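Local coordinates for protein methylxanthine N3-demethylase NdmB (Pseudomonas putida, PDB 6ICL) that catalyses the NADH-dependent N3-demethylation of theobromine and related methylxanthines as a Rieske [2Fe-2S] non-heme iron oxygenase in bacterial caffeine degradation, at residues T42-E45 with F46-N50; R111-E114 with A115-Q119; W148-L151 with D152-F155. All blocks are in the same frame, centred on the assembly; numbering follows the deposited sequence.

Contact 1: T42-E45 with F46-N50; sequences TLNE and FERAN
Asn44 and Arg48 meet side chain to side chain one helical turn apart, Arg48 NH1 giving a hydrogen bond of 2.8 Å to Asn44 OD1. The donor lies in the plane of the amide carbonyl and the acceptor close to the guanidinium plane, although the two flat groups are turned 64° against each other. A bend at chi3 (26°) folds the arginine back along the helix, laying one guanidinium face over Glu45 CA and bringing NH2 to 3.7 Å from Glu45 CG. The same NH1 forms a salt bridge to Asp177, so two acceptors fix the rotation of the group. All this sits on the short helix 43-48, which follows strand 37-42 in the Rieske domain and opens with a capping box: Glu45 N donates to Thr42 OG1 (3.0 Å), and Thr42 N returns a bond of 3.0 Å to Glu45 OE2, meeting it from above the carboxylate plane. Glu45 OE1 accepts from Ser178 N. Phe46, its CG trans to the backbone N (chi1 166°), directs its ring to Met57, Leu68 and Ile75, with Leu43 CD1 4.4 Å from its CD2. Glu47 runs extended past Leu43 O to a salt bridge with Arg70.

Contact 2: R111-E114 with A115-Q119; sequences RYDE and AGACQ
A tight beta hairpin of the Rieske domain joins strands 111-112 and 118-120, with a type I turn from Asp113 to Gly116 at its end, and its Tyr112 side chain lies about 5 Å from the bound [2Fe-2S] cluster. Tyr112 and Cys118 form an antiparallel non-hydrogen-bonded pair, flanked by the bonds Gln119 N to Arg111 O and Asp113 N to Ala117 O. Their side chains share one face of the sheet: Cys118 CB touches Tyr112 CE1 at 3.8 Å, and its SG stands above the ring face, 5.0 Å from the ring centroid, a sulfur-aromatic contact at some distance. Gly116 O reaches the edge of the same ring, 3.4 Å from Tyr112 CD1. The phenol hydroxyl is bonded to Ala83 N, and the ring packs on Cys82, one of the residues around the cluster.

Asp113 organises the turn. With chi1 at 62°, its CG sits between the backbone N and the carbonyl carbon, which swings the carboxylate over the loop. There Asp113 OD1 takes hydrogen bonds from Ala115 N (2.9 Å) and Ala117 N (3.0 Å), the two donors arriving from opposite faces of the carboxylate plane. Asp113 OD2 accepts from Gln119 NE2 at 2.9 Å, on the anti side but tilted out of the carboxylate plane, the glutamine being bent at chi2 to bring its amide there. Gly116 N closes the turn on Asp113 O (2.8 Å), and Gly116 adopts positive phi (81°), where a CB would be jammed against the preceding carbonyl oxygen. Three N-H groups thus grip one carboxylate, fixing its rotation, and they would probably stabilise its negative charge and favour the ionised form of Asp113.

Contact 3: W148-L151 with D152-F155; sequences WVRL and DNSF
Arg150 folds its side chain back over the backbone that follows it, meeting Asp152 and Asn153 as the chain leaves strand 146-150. Its CG stands trans to the backbone N (chi1 176°), and the bend at chi3 (65°) carries the guanidinium across to Asn153. The aliphatic part does the touching at Asp152: Arg150 CG lies 3.4 Å from Asp152 O, and Arg150 CD 3.6 Å from the same oxygen. Farther out, one face of the guanidinium covers Asn153 CA. The charged end has firmer partners outside the turn, with NH2 in a salt bridge to Asp139 on the adjacent strand 137-143 and NH1 bonded to Thr158 OG1, so the group is pinned by two partners while its stem lies against the turn. An alanine here would remove both the stem and the charge, and would probably leave Asp139 without its salt-bridge mate and open a gap where the stem lay against Asp152 O.

Asp152 turns its own carboxylate the other way, onto the residues ahead of it. Its OD1 accepts from Ser154 N, the donor approaching nearly along the C-O bond, and Asp152 OD1 also takes a bond of 2.8 Å from Ser154 OG through the syn lone pair. Two donors from a single residue thus hold that oxygen and restrain the carboxylate. Between Arg150 and Asp152, Leu151 leads its side chain away from the turn, onto Phe138 and Arg34.

Asp152 OD1 receiving the backbone N-H two residues on is an Asx turn. Here it shapes the start of the loop that leads from strand 146-150 of the Rieske-domain sheet towards strand 171-181.

The three contacts follow one another along the chain and do not touch. Contacts 1 and 3 sit at the ends of adjacent strands of one antiparallel sheet, 37-42 and 146-150; their centres are about 22 Å apart and their nearest atoms about 8 Å. Contact 2 belongs to the separate small sheet of the cluster-binding part, its centre about 22 Å from that of contact 1 and about 19 Å from that of contact 3. Of the three, only contact 2 borders a cofactor, the [2Fe-2S] cluster, while contacts 1 and 3 lie away from both the cluster and the mononuclear iron held by His197, His202 and Asp314. Contact 1 also packs against Pro299 and His301 of a second subunit.

Contact 1: T42-E45 with F46-N50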
# COMPACT_ATOMS: atom_id res chain seq x y z
N THR A 42 -8.92 -18.42 -21.55
CA THR A 42 -8.09 -19.04 -22.57
C THR A 42 -7.57 -20.37 -22.03
O THR A 42 -7.57 -20.61 -20.82
CB THR A 42 -6.94 -18.14 -22.98
OG1 THR A 42 -6.00 -18.02 -21.89
CG2 THR A 42 -7.46 -16.75 -23.36
N LEU A 43 -7.16 -21.24 -22.94
CA LEU A 43 -6.57 -22.51 -22.54
C LEU A 43 -5.34 -22.28 -21.66
O LEU A 43 -5.19 -22.92 -20.62
CB LEU A 43 -6.23 -23.32 -23.80
CG LEU A 43 -5.69 -24.72 -23.56
CD1 LEU A 43 -6.65 -25.46 -22.64
CD2 LEU A 43 -5.55 -25.44 -24.93
N ASN A 44 -4.47 -21.35 -22.07
CA ASN A 44 -3.31 -21.01 -21.26
C ASN A 44 -3.72 -20.55 -19.86
O ASN A 44 -3.13 -20.98 -18.85
CB ASN A 44 -2.51 -19.92 -21.96
CG ASN A 44 -1.13 -19.79 -21.40
OD1 ASN A 44 -0.85 -18.89 -20.60
ND2 ASN A 44 -0.25 -20.71 -21.79
N GLU A 45 -4.70 -19.64 -19.78
CA GLU A 45 -5.22 -19.22 -18.48
C GLU A 45 -5.69 -20.41 -17.66
O GLU A 45 -5.46 -20.47 -16.44
CB GLU A 45 -6.36 -18.20 -18.67
CG GLU A 45 -5.85 -16.78 -18.91
CD GLU A 45 -6.92 -15.84 -19.46
OE1 GLU A 45 -6.59 -14.67 -19.72
OE2 GLU A 45 -8.09 -16.27 -19.63
N PHE A 46 -6.38 -21.37 -18.29
CA PHE A 46 -6.85 -22.52 -17.54
C PHE A 46 -5.68 -23.36 -17.00
O PHE A 46 -5.71 -23.82 -15.85
CB PHE A 46 -7.74 -23.39 -18.43
CG PHE A 46 -7.98 -24.73 -17.86
CD1 PHE A 46 -8.94 -24.91 -16.86
CD2 PHE A 46 -7.22 -25.81 -18.28
CE1 PHE A 46 -9.15 -26.18 -16.30
CE2 PHE A 46 -7.42 -27.06 -17.72
CZ PHE A 46 -8.40 -27.25 -16.73
N GLU A 47 -4.67 -23.58 -17.83
CA GLU A 47 -3.54 -24.42 -17.43
C GLU A 47 -2.67 -23.75 -16.36
O GLU A 47 -2.08 -24.45 -15.53
CB GLU A 47 -2.70 -24.79 -18.66
CG GLU A 47 -3.47 -25.74 -19.60
CD GLU A 47 -2.64 -26.18 -20.81
OE1 GLU A 47 -1.62 -25.51 -21.12
OE2 GLU A 47 -2.99 -27.20 -21.45
N ARG A 48 -2.61 -22.41 -16.34
CA ARG A 48 -1.88 -21.65 -15.31
C ARG A 48 -2.63 -21.51 -13.98
O ARG A 48 -2.02 -21.06 -13.01
CB ARG A 48 -1.59 -20.23 -15.79
CG ARG A 48 -0.40 -20.06 -16.68
CD ARG A 48 -0.55 -18.80 -17.58
NE ARG A 48 -1.42 -17.74 -17.06
CZ ARG A 48 -1.97 -16.77 -17.81
NH1 ARG A 48 -1.76 -16.74 -19.13
NH2 ARG A 48 -2.73 -15.84 -17.26
N ALA A 49 -3.93 -21.81 -13.93
CA ALA A 49 -4.73 -21.60 -12.74
C ALA A 49 -4.39 -22.53 -11.58
O ALA A 49 -4.74 -22.24 -10.44
CB ALA A 49 -6.21 -21.78 -13.08
N ASN A 50 -3.74 -23.66 -11.85
CA ASN A 50 -3.46 -24.65 -10.81
C ASN A 50 -2.14 -25.30 -11.19
O ASN A 50 -1.90 -25.52 -12.38
CB ASN A 50 -4.61 -25.68 -10.71
CG ASN A 50 -4.40 -26.71 -9.60
OD1 ASN A 50 -3.58 -27.62 -9.72
ND2 ASN A 50 -5.17 -26.59 -8.53

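Contact 2: R111-E114 with A115-Q119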
# COMPACT_ATOMS: atom_id res chain seq x y z
N ARG A 111 -15.86 -37.17 -4.67
CA ARG A 111 -15.27 -37.16 -6.00
C ARG A 111 -16.38 -37.07 -7.03
O ARG A 111 -17.37 -37.80 -6.95
CB ARG A 111 -14.42 -38.41 -6.22
CG ARG A 111 -13.37 -38.62 -5.16
CD ARG A 111 -12.15 -39.35 -5.72
NE ARG A 111 -11.53 -40.21 -4.72
CZ ARG A 111 -10.23 -40.50 -4.68
NH1 ARG A 111 -9.40 -39.96 -5.58
NH2 ARG A 111 -9.77 -41.30 -3.74
N TYR A 112 -16.19 -36.19 -8.01
CA TYR A 112 -17.15 -36.01 -9.09
C TYR A 112 -16.52 -36.41 -10.42
O TYR A 112 -15.33 -36.17 -10.66
CB TYR A 112 -17.65 -34.56 -9.13
CG TYR A 112 -18.47 -34.19 -7.92
CD1 TYR A 112 -19.85 -34.36 -7.91
CD2 TYR A 112 -17.86 -33.69 -6.77
CE1 TYR A 112 -20.60 -34.03 -6.77
CE2 TYR A 112 -18.59 -33.36 -5.65
CZ TYR A 112 -19.96 -33.52 -5.65
OH TYR A 112 -20.66 -33.18 -4.52
N ASP A 113 -17.33 -37.04 -11.28
CA ASP A 113 -16.87 -37.40 -12.62
C ASP A 113 -17.28 -36.31 -13.59
O ASP A 113 -17.93 -35.33 -13.22
CB ASP A 113 -17.44 -38.75 -13.06
CG ASP A 113 -18.97 -38.76 -13.14
OD1 ASP A 113 -19.64 -37.71 -13.29
OD2 ASP A 113 -19.53 -39.86 -13.05
N GLU A 114 -16.94 -36.51 -14.88
CA GLU A 114 -17.18 -35.52 -15.92
C GLU A 114 -18.65 -35.17 -16.10
O GLU A 114 -18.96 -34.12 -16.69
CB GLU A 114 -16.62 -36.02 -17.26
CG GLU A 114 -16.81 -37.51 -17.49
CD GLU A 114 -15.58 -38.30 -17.09
OE1 GLU A 114 -14.52 -38.08 -17.73
OE2 GLU A 114 -15.67 -39.12 -16.14
N ALA A 115 -19.57 -36.00 -15.61
CA ALA A 115 -20.99 -35.72 -15.72
C ALA A 115 -21.54 -35.06 -14.47
O ALA A 115 -22.75 -34.83 -14.40
CB ALA A 115 -21.78 -37.01 -16.00
N GLY A 116 -20.70 -34.76 -13.48
CA GLY A 116 -21.18 -34.18 -12.24
C GLY A 116 -21.76 -35.16 -11.24
O GLY A 116 -22.31 -34.72 -10.22
N ALA A 117 -21.66 -36.47 -11.50
CA ALA A 117 -22.13 -37.47 -10.55
C ALA A 117 -21.05 -37.76 -9.53
O ALA A 117 -19.88 -37.93 -9.88
CB ALA A 117 -22.51 -38.77 -11.28
N CYS A 118 -21.43 -37.80 -8.26
CA CYS A 118 -20.47 -38.15 -7.23
C CYS A 118 -20.23 -39.65 -7.29
O CYS A 118 -21.18 -40.43 -7.17
CB CYS A 118 -20.98 -37.72 -5.85
SG CYS A 118 -19.90 -38.30 -4.58
N GLN A 119 -18.97 -40.06 -7.50
CA GLN A 119 -18.61 -41.46 -7.64
C GLN A 119 -17.92 -42.04 -6.40
O GLN A 119 -17.72 -43.26 -6.33
CB GLN A 119 -17.73 -41.65 -8.88
CG GLN A 119 -18.46 -41.42 -10.21
CD GLN A 119 -19.68 -42.33 -10.40
OE1 GLN A 119 -19.77 -43.40 -9.81
NE2 GLN A 119 -20.62 -41.90 -11.22

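Contact 3: W148-L151 with D152-F155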
# COMPACT_ATOMS: atom_id res chain seq x y z
N TRP A 148 -14.88 -22.63 -23.87
CA TRP A 148 -16.24 -22.18 -24.09
C TRP A 148 -17.20 -23.01 -23.25
O TRP A 148 -17.02 -24.22 -23.10
CB TRP A 148 -16.64 -22.33 -25.57
CG TRP A 148 -15.77 -21.59 -26.48
CD1 TRP A 148 -14.58 -22.02 -27.02
CD2 TRP A 148 -15.97 -20.27 -26.95
NE1 TRP A 148 -14.05 -21.04 -27.82
CE2 TRP A 148 -14.89 -19.95 -27.79
CE3 TRP A 148 -16.98 -19.31 -26.75
CZ2 TRP A 148 -14.77 -18.72 -28.42
CZ3 TRP A 148 -16.87 -18.10 -27.38
CH2 TRP A 148 -15.78 -17.81 -28.21
N VAL A 149 -18.21 -22.35 -22.71
CA VAL A 149 -19.23 -23.01 -21.92
C VAL A 149 -20.59 -22.55 -22.41
O VAL A 149 -20.79 -21.36 -22.71
CB VAL A 149 -19.08 -22.70 -20.41
CG1 VAL A 149 -20.20 -23.35 -19.61
CG2 VAL A 149 -17.70 -23.12 -19.88
N ARG A 150 -21.54 -23.48 -22.47
CA ARG A 150 -22.94 -23.18 -22.74
C ARG A 150 -23.76 -23.74 -21.59
O ARG A 150 -23.71 -24.95 -21.32
CB ARG A 150 -23.40 -23.77 -24.08
CG ARG A 150 -24.91 -23.56 -24.34
CD ARG A 150 -25.30 -24.01 -25.74
NE ARG A 150 -25.13 -25.45 -25.92
CZ ARG A 150 -25.35 -26.09 -27.08
NH1 ARG A 150 -25.73 -25.41 -28.16
NH2 ARG A 150 -25.16 -27.40 -27.15
N LEU A 151 -24.48 -22.86 -20.89
CA LEU A 151 -25.16 -23.27 -19.68
C LEU A 151 -26.43 -24.06 -19.97
O LEU A 151 -26.83 -24.88 -19.13
CB LEU A 151 -25.51 -22.06 -18.83
CG LEU A 151 -24.30 -21.34 -18.24
CD1 LEU A 151 -24.79 -20.17 -17.39
CD2 LEU A 151 -23.44 -22.32 -17.42
N ASP A 152 -27.09 -23.81 -21.09
CA ASP A 152 -28.37 -24.45 -21.36
C ASP A 152 -28.38 -25.00 -22.77
O ASP A 152 -28.23 -24.26 -23.75
CB ASP A 152 -29.55 -23.50 -21.15
CG ASP A 152 -30.88 -24.25 -21.10
OD1 ASP A 152 -31.01 -25.23 -21.83
OD2 ASP A 152 -31.77 -23.90 -20.31
N ASN A 153 -28.58 -26.33 -22.84
CA ASN A 153 -28.70 -27.21 -23.99
C ASN A 153 -30.07 -27.23 -24.65
O ASN A 153 -30.17 -27.66 -25.80
CB ASN A 153 -28.46 -28.66 -23.55
CG ASN A 153 -27.21 -29.17 -24.06
OD1 ASN A 153 -26.60 -28.52 -24.89
ND2 ASN A 153 -26.78 -30.33 -23.58
N SER A 154 -31.12 -26.84 -23.91
CA SER A 154 -32.49 -27.23 -24.25
C SER A 154 -32.85 -26.92 -25.69
O SER A 154 -33.52 -27.72 -26.35
CB SER A 154 -33.47 -26.54 -23.31
OG SER A 154 -33.27 -26.93 -21.98
N PHE A 155 -32.44 -25.76 -26.20
CA PHE A 155 -32.98 -25.29 -27.47
C PHE A 155 -32.11 -25.68 -28.66
O PHE A 155 -32.55 -25.48 -29.80
CB PHE A 155 -33.16 -23.77 -27.43
CG PHE A 155 -34.14 -23.30 -26.38
CD1 PHE A 155 -34.95 -24.21 -25.70
CD2 PHE A 155 -34.27 -21.95 -26.07
CE1 PHE A 155 -35.85 -23.77 -24.74
CE2 PHE A 155 -35.17 -21.50 -25.10
CZ PHE A 155 -35.97 -22.41 -24.44